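Local coordinates for protein poly A polymerase (Aquifex aeolicus, PDB 4WC2) that adds the terminal adenosine to tRNAs ending in CC, using ATP and magnesium, to complete the CCA terminus, at residues G18-I23 with N109-S114. Residues are numbered along the deposited sequence; the frame is centred on the assembly and turned at random.
Sequences GVVRDI and NAMAIS. With APC (diphosphomethylphosphonic acid adenosyl ester), chain C.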
loop_
_atom_site.group_PDB
_atom_site.type_symbol
_atom_site.label_atom_id
_atom_site.label_comp_id
_atom_site.label_asym_id
_atom_site.label_seq_id
_atom_site.Cartn_x
_atom_site.Cartn_y
_atom_site.Cartn_z
ATOM N N GLY A 18 -13.884 -4.406 8.402
ATOM C CA GLY A 18 -13.403 -3.192 7.765
ATOM C C GLY A 18 -14.436 -2.500 6.902
ATOM O O GLY A 18 -14.546 -1.272 6.928
ATOM N N VAL A 19 -15.201 -3.293 6.155
ATOM C CA VAL A 19 -16.248 -2.771 5.281
ATOM C C VAL A 19 -17.173 -1.828 6.037
ATOM O O VAL A 19 -17.499 -0.750 5.545
ATOM C CB VAL A 19 -17.091 -3.902 4.667
ATOM C CG1 VAL A 19 -18.087 -3.332 3.658
ATOM C CG2 VAL A 19 -16.189 -4.945 4.024
ATOM N N VAL A 20 -17.575 -2.230 7.240
ATOM C CA VAL A 20 -18.404 -1.380 8.087
ATOM C C VAL A 20 -17.684 -0.073 8.397
ATOM O O VAL A 20 -18.227 1.014 8.177
ATOM C CB VAL A 20 -18.778 -2.081 9.404
ATOM C CG1 VAL A 20 -19.526 -1.128 10.325
ATOM C CG2 VAL A 20 -19.609 -3.317 9.120
ATOM N N ARG A 21 -16.451 -0.191 8.884
ATOM C CA ARG A 21 -15.642 0.972 9.230
ATOM C C ARG A 21 -15.593 1.970 8.075
ATOM O O ARG A 21 -15.979 3.135 8.228
ATOM C CB ARG A 21 -14.223 0.540 9.609
ATOM C CG ARG A 21 -13.278 1.695 9.884
ATOM C CD ARG A 21 -11.822 1.282 9.717
ATOM N NE ARG A 21 -11.520 0.871 8.348
ATOM C CZ ARG A 21 -10.944 -0.282 8.019
ATOM N NH1 ARG A 21 -10.594 -1.146 8.962
ATOM N NH2 ARG A 21 -10.709 -0.569 6.747
ATOM N N ASP A 22 -15.156 1.488 6.915
ATOM C CA ASP A 22 -15.058 2.314 5.718
ATOM C C ASP A 22 -16.373 3.021 5.417
ATOM O O ASP A 22 -16.374 4.178 4.993
ATOM C CB ASP A 22 -14.635 1.470 4.512
ATOM C CG ASP A 22 -13.188 1.023 4.592
ATOM O OD1 ASP A 22 -12.380 1.728 5.232
ATOM O OD2 ASP A 22 -12.858 -0.033 4.012
ATOM N N ILE A 23 -17.488 2.332 5.652
ATOM C CA ILE A 23 -18.800 2.914 5.400
ATOM C C ILE A 23 -19.043 4.082 6.344
ATOM O O ILE A 23 -19.453 5.161 5.918
ATOM C CB ILE A 23 -19.933 1.879 5.562
ATOM C CG1 ILE A 23 -19.913 0.879 4.408
ATOM C CG2 ILE A 23 -21.288 2.569 5.623
ATOM C CD1 ILE A 23 -20.920 -0.235 4.562
ATOM N N ASN A 109 -12.680 -2.223 13.815
ATOM C CA ASN A 109 -12.829 -3.312 12.855
ATOM C C ASN A 109 -13.797 -4.387 13.337
ATOM O O ASN A 109 -14.109 -5.326 12.607
ATOM C CB ASN A 109 -11.469 -3.947 12.555
ATOM C CG ASN A 109 -10.560 -3.031 11.767
ATOM O OD1 ASN A 109 -11.017 -2.084 11.126
ATOM N ND2 ASN A 109 -9.261 -3.313 11.802
ATOM N N ALA A 110 -14.278 -4.238 14.567
ATOM C CA ALA A 110 -15.026 -5.303 15.231
ATOM C C ALA A 110 -16.545 -5.171 15.119
ATOM O O ALA A 110 -17.276 -5.961 15.714
ATOM C CB ALA A 110 -14.627 -5.373 16.696
ATOM N N MET A 111 -17.023 -4.168 14.389
ATOM C CA MET A 111 -18.464 -3.930 14.317
ATOM C C MET A 111 -19.167 -4.700 13.195
ATOM O O MET A 111 -18.526 -5.365 12.378
ATOM C CB MET A 111 -18.733 -2.435 14.162
ATOM C CG MET A 111 -18.188 -1.589 15.305
ATOM S SD MET A 111 -18.373 0.176 15.002
ATOM C CE MET A 111 -17.351 0.372 13.542
ATOM N N ALA A 112 -20.492 -4.580 13.150
ATOM C CA ALA A 112 -21.289 -5.291 12.155
ATOM C C ALA A 112 -22.593 -4.568 11.823
ATOM O O ALA A 112 -23.172 -3.884 12.667
ATOM C CB ALA A 112 -21.585 -6.700 12.632
ATOM N N ILE A 113 -23.051 -4.731 10.586
ATOM C CA ILE A 113 -24.324 -4.173 10.145
ATOM C C ILE A 113 -25.238 -5.286 9.639
ATOM O O ILE A 113 -24.892 -6.004 8.704
ATOM C CB ILE A 113 -24.135 -3.125 9.032
ATOM C CG1 ILE A 113 -23.155 -2.037 9.480
ATOM C CG2 ILE A 113 -25.474 -2.517 8.636
ATOM C CD1 ILE A 113 -22.878 -0.994 8.421
ATOM N N SER A 114 -26.407 -5.421 10.255
ATOM C CA SER A 114 -27.324 -6.510 9.933
ATOM C C SER A 114 -28.020 -6.349 8.583
ATOM O O SER A 114 -28.674 -5.338 8.323
ATOM C CB SER A 114 -28.382 -6.641 11.025
ATOM O OG SER A 114 -29.406 -7.532 10.623
HETATM P PG APC C . -7.631 -3.845 4.014
HETATM O O1G APC C . -8.796 -4.109 3.086
HETATM O O2G APC C . -6.689 -5.068 4.022
HETATM O O3G APC C . -6.854 -2.599 3.514
HETATM P PB APC C . -9.052 -4.601 6.278
HETATM O O1B APC C . -9.350 -4.035 7.667
HETATM O O2B APC C . -10.365 -4.829 5.537
HETATM O O3B APC C . -8.174 -3.583 5.490
HETATM P PA APC C . -8.853 -7.574 5.606
HETATM O O1A APC C . -9.455 -7.106 4.241
HETATM O O2A APC C . -7.727 -8.665 5.316
HETATM C C3A APC C . -8.098 -6.177 6.485
HETATM O "O5'" APC C . -9.988 -8.257 6.501
HETATM C "C5'" APC C . -10.814 -7.462 7.259
HETATM C "C4'" APC C . -11.212 -8.202 8.491
HETATM O "O4'" APC C . -10.345 -9.142 8.737
HETATM C "C3'" APC C . -11.268 -7.191 9.777
HETATM O "O3'" APC C . -12.496 -7.490 10.619
HETATM C "C2'" APC C . -10.266 -7.380 10.424
HETATM O "O2'" APC C . -10.561 -7.244 11.926
HETATM C "C1'" APC C . -9.840 -8.894 10.090
HETATM N N9 APC C . -8.529 -9.036 10.138
HETATM C C8 APC C . -7.529 -8.867 9.218
HETATM N N7 APC C . -6.399 -9.173 9.868
HETATM C C5 APC C . -6.722 -9.525 11.156
HETATM C C6 APC C . -5.983 -9.933 12.277
HETATM N N6 APC C . -4.553 -10.069 12.255
HETATM N N1 APC C . -6.492 -10.234 13.463
HETATM C C2 APC C . -7.858 -10.134 13.588
HETATM N N3 APC C . -8.632 -9.732 12.507
HETATM C C4 APC C . -8.060 -9.439 11.316
#
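In the head domain, a nucleotidyltransferase fold, one wall of the nucleotide-binding site is formed by segment 18-23 of helix 18-24, which follows strand 12-16, and by segment 109-114, which runs into strand 112-114; helix 151-163 packs on Arg21 and Asn109 and supplies further ATP-binding residues. Arg21 and Asn109 meet beside the ATP analog, their side chains alongside each other with guanidinium and amide planes turned 66° apart. Arg21 NH1 is modelled as a donor to Asn109 OD1, too close to be taken literally, and also weakly to the beta-phosphate oxygen O1B of APC at 3.4 Å, a nearly straight bond (168°). With CG anti to the backbone N and a bend at chi3, the arginine chain brings Arg21 NH2 to Asp22 OD1 in a salt bridge of 3.2 Å. Asn109 ND2 bonds Asp105, which itself holds APC. Away from the ligand, helix and strand axes stand almost perpendicular (88°), and Val20 fills the angle: both its methyls, CG1 and CG2, lie 3.8 Å from Ile113 CG1, and Val20 CG1 also reaches Met111 CB at 4.1 Å. An alanine here would lose both methyls and is likely to open a gap against Ile113 and Met111. On the outer side, Ile23 CD1 approaches Ile113 CD1 at 4.4 Å.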